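Local coordinates for protein alpha-/beta-galactoside alpha-2,3-sialyltransferase (Photobacterium phosphoreum, PDB 2ZWI) that probably transfers sialic acid to galactose-containing acceptors in alpha-2,3 linkage and binds the nucleotide cytidine monophosphate, at residues 2-7 against 76-81; 34-39 against 52-57. All blocks are in the same frame, centred on the assembly; numbering follows the deposited sequence. Where two conformers were deposited one is given.

Contact 1: 2-7 against 76-81; sequences NKTIEV and KVIING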
loop_
_atom_site.group_PDB
_atom_site.type_symbol
_atom_site.label_atom_id
_atom_site.label_comp_id
_atom_site.label_asym_id
_atom_site.label_seq_id
_atom_site.Cartn_x
_atom_site.Cartn_y
_atom_site.Cartn_z
ATOM N N ASN A 2 13.692 -23.222 -19.370
ATOM C CA ASN A 2 12.357 -22.758 -19.719
ATOM C C ASN A 2 11.531 -22.378 -18.487
ATOM O O ASN A 2 10.329 -22.090 -18.591
ATOM C CB ASN A 2 11.621 -23.817 -20.556
ATOM C CG ASN A 2 11.576 -25.181 -19.878
ATOM O OD1 ASN A 2 12.202 -25.399 -18.832
ATOM N ND2 ASN A 2 10.835 -26.113 -20.478
ATOM N N LYS A 3 12.167 -22.375 -17.321
ATOM C CA LYS A 3 11.426 -22.094 -16.092
ATOM C C LYS A 3 11.451 -20.635 -15.662
ATOM O O LYS A 3 12.450 -19.934 -15.839
ATOM C CB LYS A 3 11.855 -23.020 -14.951
ATOM C CG LYS A 3 11.550 -24.485 -15.244
ATOM C CD LYS A 3 11.702 -25.371 -14.021
ATOM C CE LYS A 3 13.136 -25.431 -13.532
ATOM N NZ LYS A 3 13.359 -26.624 -12.648
ATOM N N THR A 4 10.313 -20.182 -15.142
ATOM C CA THR A 4 10.243 -18.866 -14.537
ATOM C C THR A 4 9.972 -18.984 -13.045
ATOM O O THR A 4 9.097 -19.724 -12.612
ATOM C CB THR A 4 9.247 -17.904 -15.251
ATOM O OG1 THR A 4 8.702 -16.978 -14.301
ATOM C CG2 THR A 4 8.121 -18.665 -15.914
ATOM N N ILE A 5 10.777 -18.271 -12.266
ATOM C CA ILE A 5 10.607 -18.193 -10.826
ATOM C C ILE A 5 10.009 -16.830 -10.502
ATOM O O ILE A 5 10.472 -15.819 -11.011
ATOM C CB ILE A 5 11.971 -18.350 -10.091
ATOM C CG1 ILE A 5 12.558 -19.742 -10.335
ATOM C CG2 ILE A 5 11.841 -18.096 -8.585
ATOM C CD1 ILE A 5 13.971 -19.857 -9.831
ATOM N N GLU A 6 8.985 -16.815 -9.649
ATOM C CA GLU A 6 8.353 -15.582 -9.185
ATOM C C GLU A 6 8.776 -15.281 -7.749
ATOM O O GLU A 6 8.631 -16.122 -6.861
ATOM C CB GLU A 6 6.829 -15.702 -9.280
ATOM C CG GLU A 6 6.308 -15.953 -10.689
ATOM C CD GLU A 6 4.816 -16.310 -10.735
ATOM O OE1 GLU A 6 4.068 -16.015 -9.766
ATOM O OE2 GLU A 6 4.391 -16.888 -11.754
ATOM N N VAL A 7 9.311 -14.083 -7.528
ATOM C CA VAL A 7 9.802 -13.667 -6.211
ATOM C C VAL A 7 8.838 -12.618 -5.664
ATOM O O VAL A 7 8.468 -11.684 -6.377
ATOM C CB VAL A 7 11.236 -13.064 -6.297
ATOM C CG1 VAL A 7 11.651 -12.419 -4.981
ATOM C CG2 VAL A 7 12.247 -14.133 -6.697
ATOM N N LYS A 76 13.743 -17.058 -16.553
ATOM C CA LYS A 76 13.305 -15.736 -16.104
ATOM C C LYS A 76 13.009 -15.687 -14.604
ATOM O O LYS A 76 12.543 -16.660 -14.025
ATOM C CB LYS A 76 12.062 -15.308 -16.906
ATOM C CG LYS A 76 11.334 -14.058 -16.395
ATOM C CD LYS A 76 10.247 -13.585 -17.354
ATOM C CE LYS A 76 9.019 -14.493 -17.345
ATOM N NZ LYS A 76 7.997 -14.071 -18.353
ATOM N N VAL A 77 13.276 -14.533 -13.992
ATOM C CA VAL A 77 12.833 -14.243 -12.624
ATOM C C VAL A 77 11.956 -12.981 -12.670
ATOM O O VAL A 77 12.367 -11.932 -13.196
ATOM C CB VAL A 77 14.030 -14.048 -11.636
ATOM C CG1 VAL A 77 13.541 -13.665 -10.229
ATOM C CG2 VAL A 77 14.891 -15.311 -11.577
ATOM N N ILE A 78 10.732 -13.104 -12.167
ATOM C CA ILE A 78 9.873 -11.949 -11.959
ATOM C C ILE A 78 9.964 -11.572 -10.482
ATOM O O ILE A 78 9.642 -12.382 -9.615
ATOM C CB ILE A 78 8.395 -12.228 -12.373
ATOM C CG1 ILE A 78 8.328 -12.823 -13.792
ATOM C CG2 ILE A 78 7.573 -10.937 -12.313
ATOM C CD1 ILE A 78 6.932 -13.247 -14.219
ATOM N N ILE A 79 10.432 -10.362 -10.199
ATOM C CA ILE A 79 10.527 -9.887 -8.826
ATOM C C ILE A 79 9.380 -8.912 -8.532
ATOM O O ILE A 79 9.193 -7.924 -9.242
ATOM C CB ILE A 79 11.886 -9.201 -8.515
ATOM C CG1 ILE A 79 13.069 -10.037 -9.031
ATOM C CG2 ILE A 79 12.027 -8.954 -7.003
ATOM C CD1 ILE A 79 14.365 -9.240 -9.173
ATOM N N ASN A 80 8.619 -9.227 -7.487
ATOM C CA ASN A 80 7.493 -8.424 -7.054
ATOM C C ASN A 80 7.838 -7.809 -5.695
ATOM O O ASN A 80 8.105 -8.531 -4.730
ATOM C CB ASN A 80 6.230 -9.294 -6.987
ATOM C CG ASN A 80 5.951 -10.030 -8.308
ATOM O OD1 ASN A 80 6.477 -11.117 -8.571
ATOM N ND2 ASN A 80 5.114 -9.434 -9.133
ATOM N N GLY A 81 7.844 -6.481 -5.627
ATOM C CA GLY A 81 8.339 -5.772 -4.447
ATOM C C GLY A 81 7.555 -4.540 -4.038
ATOM O O GLY A 81 6.454 -4.290 -4.526
#
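Val-7 and Ile-78 share the straightest backbone bond between two parallel strands, Val-7 N to Ile-78 O at 2.7 Å with 175° at the hydrogen. Four more bonds complete the ladder: Lys-3 O accepts from Lys-76 N, Lys-76 O from Ile-5 N, Ile-5 O from Ile-78 N, and Val-7 O from Asn-80 N (2.7 Å). Weaker CA-H...O contacts fill in between them. Ile-5 O thus takes Val-77 CA at 3.3 Å besides the amide of Ile-78. Asn-80 OD1 stands 3.0 Å from Val-7 O, but as both are acceptors no bond forms; CG lies beside the backbone N (chi1 -54°), which turns OD1 back toward Val-7 O.

Apolar contacts gather on the face carrying Ile-5, Val-7, Val-77 and Ile-79. The two methyls of Val-7 divide the work: CG2 meets Val-77 CG1 at 3.8 Å, while CG1 lies alongside Ile-79 CG2 at 4.0 Å. Helix 58-70 covers this face through Leu-61, Leu-65 and Met-68, and helix 86-98 packs on Val-77 and Ile-79.

The other face is mixed, carrying Thr-4, Glu-6, Lys-76 and Ile-78. Glu-6 sets its CG 4.5 Å from Ile-78 CD1, and its buried carboxylate is held by Tyr-8, Ser-28 and Asn-30. Thr-4 and Lys-76 run side by side there, though both have alternate conformers. Paired on their outer edges with strands 31-36 and 104-110, the two strands are the adjacent 1 and 4 of the 3-2-1-4-5 order at the core of a Rossmann-like parallel sheet, as expected in a GT-B glycosyltransferase.

Contact 2: 34-39 against 52-57; sequences ISWSRY and GSFFKN
Ile-34 and Phe-54 meet where strand 31-36, helix 44-50 and strand 52-54 form a beta-alpha-beta unit at the edge of the parallel sheet. Two backbone bonds of 2.8 Å, Ile-34 N to Ser-53 O and Phe-55 N to Ile-34 O, join the strands before they diverge.

Phe-54 has CG anti to its own N (chi1 -167°), which carries the ring across the neighbouring strand at about a right angle to the Ile-34 side chain. Ile-34 O lies over one ring face. Ile-34 CG2 touches Phe-54 CD1 at 3.7 Å and also sits over the centre of the Trp-36 ring, 3.3 Å above its plane, so one methyl touches both aromatic side chains. Trp-36 NE1 is hydrogen-bonded to Gln-19 OE1 of helix 14-26. Phe-55 turns the other way, with CG beside its N (chi1 -60°), and packs against helix 58-70, whose start Asn-57 caps through OD1 to Glu-60 N. Ser-35 OG reaches Phe-55 O, but its position is doubtful.

From the end of the strand onward, the chain curls around the far end of the Phe-54 ring: Tyr-39 O approaches CE1 at 3.4 Å, and Trp-36 O lies at the ring edge, 3.5 Å from CZ.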
loop_
_atom_site.group_PDB
_atom_site.type_symbol
_atom_site.label_atom_id
_atom_site.label_comp_id
_atom_site.label_asym_id
_atom_site.label_seq_id
_atom_site.Cartn_x
_atom_site.Cartn_y
_atom_site.Cartn_z
ATOM N N ILE A 34 8.874 -16.481 -1.477
ATOM C CA ILE A 34 8.095 -15.452 -0.794
ATOM C C ILE A 34 8.744 -15.017 0.532
ATOM O O ILE A 34 9.158 -15.858 1.343
ATOM C CB ILE A 34 6.645 -15.940 -0.522
ATOM C CG1 ILE A 34 5.942 -16.366 -1.826
ATOM C CG2 ILE A 34 5.834 -14.866 0.175
ATOM C CD1 ILE A 34 4.601 -17.055 -1.595
ATOM N N SER A 35 8.842 -13.708 0.746
ATOM C CA SER A 35 9.311 -13.185 2.018
ATOM C C SER A 35 8.549 -11.907 2.357
ATOM O O SER A 35 8.889 -10.823 1.866
ATOM C CB SER A 35 10.812 -12.917 1.973
ATOM O OG SER A 35 11.270 -12.568 3.264
ATOM N N TRP A 36 7.516 -12.059 3.189
ATOM C CA TRP A 36 6.655 -10.963 3.607
ATOM C C TRP A 36 6.839 -10.741 5.104
ATOM O O TRP A 36 6.509 -11.613 5.904
ATOM C CB TRP A 36 5.178 -11.294 3.318
ATOM C CG TRP A 36 4.776 -11.408 1.836
ATOM C CD1 TRP A 36 5.196 -10.618 0.796
ATOM C CD2 TRP A 36 3.829 -12.330 1.275
ATOM N NE1 TRP A 36 4.584 -11.008 -0.379
ATOM C CE2 TRP A 36 3.741 -12.053 -0.113
ATOM C CE3 TRP A 36 3.047 -13.367 1.812
ATOM C CZ2 TRP A 36 2.913 -12.785 -0.978
ATOM C CZ3 TRP A 36 2.215 -14.085 0.952
ATOM C CH2 TRP A 36 2.157 -13.789 -0.432
ATOM N N SER A 37 7.345 -9.570 5.480
ATOM C CA SER A 37 7.614 -9.250 6.888
ATOM C C SER A 37 6.391 -9.391 7.803
ATOM O O SER A 37 6.495 -9.926 8.903
ATOM C CB SER A 37 8.206 -7.833 7.017
ATOM O OG SER A 37 9.446 -7.733 6.325
ATOM N N ARG A 38 5.238 -8.923 7.336
ATOM C CA ARG A 38 4.039 -8.853 8.177
ATOM C C ARG A 38 3.141 -10.085 8.027
ATOM O O ARG A 38 2.146 -10.232 8.748
ATOM C CB ARG A 38 3.242 -7.576 7.873
ATOM C CG ARG A 38 3.977 -6.260 8.162
ATOM C CD ARG A 38 3.766 -5.794 9.600
ATOM N NE ARG A 38 2.365 -5.463 9.849
ATOM C CZ ARG A 38 1.849 -4.239 9.764
ATOM N NH1 ARG A 38 2.615 -3.199 9.438
ATOM N NH2 ARG A 38 0.555 -4.057 10.002
ATOM N N TYR A 39 3.496 -10.965 7.093
ATOM C CA TYR A 39 2.692 -12.147 6.813
ATOM C C TYR A 39 3.520 -13.424 6.674
ATOM O O TYR A 39 3.642 -13.952 5.572
ATOM C CB TYR A 39 1.839 -11.916 5.550
ATOM C CG TYR A 39 0.604 -11.103 5.820
ATOM C CD1 TYR A 39 -0.544 -11.706 6.322
ATOM C CD2 TYR A 39 0.589 -9.728 5.603
ATOM C CE1 TYR A 39 -1.675 -10.971 6.589
ATOM C CE2 TYR A 39 -0.550 -8.976 5.870
ATOM C CZ TYR A 39 -1.672 -9.610 6.368
ATOM O OH TYR A 39 -2.811 -8.899 6.644
ATOM N N GLY A 52 4.794 -22.571 -3.607
ATOM C CA GLY A 52 5.618 -21.562 -2.976
ATOM C C GLY A 52 6.492 -22.083 -1.865
ATOM O O GLY A 52 6.199 -23.127 -1.263
ATOM N N SER A 53 7.571 -21.344 -1.610
ATOM C CA SER A 53 8.381 -21.479 -0.404
ATOM C C SER A 53 8.418 -20.119 0.287
ATOM O O SER A 53 8.535 -19.082 -0.371
ATOM C CB SER A 53 9.811 -21.905 -0.738
ATOM O OG SER A 53 9.828 -23.184 -1.347
ATOM N N PHE A 54 8.321 -20.142 1.614
ATOM C CA PHE A 54 8.414 -18.938 2.422
ATOM C C PHE A 54 9.763 -18.848 3.109
ATOM O O PHE A 54 10.289 -19.851 3.615
ATOM C CB PHE A 54 7.290 -18.878 3.462
ATOM C CG PHE A 54 7.151 -17.524 4.104
ATOM C CD1 PHE A 54 6.430 -16.517 3.470
ATOM C CD2 PHE A 54 7.775 -17.245 5.317
ATOM C CE1 PHE A 54 6.329 -15.252 4.032
ATOM C CE2 PHE A 54 7.667 -15.979 5.901
ATOM C CZ PHE A 54 6.950 -14.981 5.256
ATOM N N PHE A 55 10.306 -17.636 3.132
ATOM C CA PHE A 55 11.597 -17.337 3.735
ATOM C C PHE A 55 11.400 -16.223 4.746
ATOM O O PHE A 55 10.722 -15.234 4.457
ATOM C CB PHE A 55 12.591 -16.935 2.645
ATOM C CG PHE A 55 12.803 -18.006 1.623
ATOM C CD1 PHE A 55 13.769 -18.987 1.818
ATOM C CD2 PHE A 55 12.005 -18.069 0.488
ATOM C CE1 PHE A 55 13.952 -19.996 0.880
ATOM C CE2 PHE A 55 12.176 -19.063 -0.440
ATOM C CZ PHE A 55 13.150 -20.033 -0.249
ATOM N N LYS A 56 11.963 -16.405 5.939
ATOM C CA LYS A 56 11.813 -15.433 7.018
ATOM C C LYS A 56 12.582 -14.149 6.753
ATOM O O LYS A 56 12.243 -13.103 7.305
ATOM C CB LYS A 56 12.248 -16.032 8.357
ATOM C CG LYS A 56 11.284 -17.058 8.932
ATOM C CD LYS A 56 12.031 -18.005 9.859
ATOM C CE LYS A 56 11.099 -18.995 10.541
ATOM N NZ LYS A 56 10.468 -18.392 11.745
ATOM N N ASN A 57 13.620 -14.223 5.920
ATOM C CA ASN A 57 14.380 -13.028 5.558
ATOM C C ASN A 57 14.931 -13.038 4.133
ATOM O O ASN A 57 15.002 -14.088 3.485
ATOM C CB ASN A 57 15.500 -12.766 6.577
ATOM C CG ASN A 57 16.434 -13.948 6.730
ATOM O OD1 ASN A 57 17.011 -14.430 5.758
ATOM N ND2 ASN A 57 16.590 -14.422 7.963
#

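In the fold
Both contacts belong to the same seven-stranded parallel sheet, contact 1 at the 3-10/74-82 pairing and contact 2 at the outer 31-36/52-54 pairing; strand 3-10 of contact 1 and strand 31-36 of contact 2 are neighbours in it. Their centres are 15 Å apart and their nearest atoms about 5 Å, without touching. Along the chain, contact 2 is nested within the loop that contact 1 closes, and helix 58-70 packs on residues of both. Contact 1 lies away from the annotated sites. Contact 2 leads toward the nucleotide: the Tyr-39 side chain is about 8 Å from the bound cytidine monophosphate and about 7 Å from that of Glu-306, a residue of its binding site.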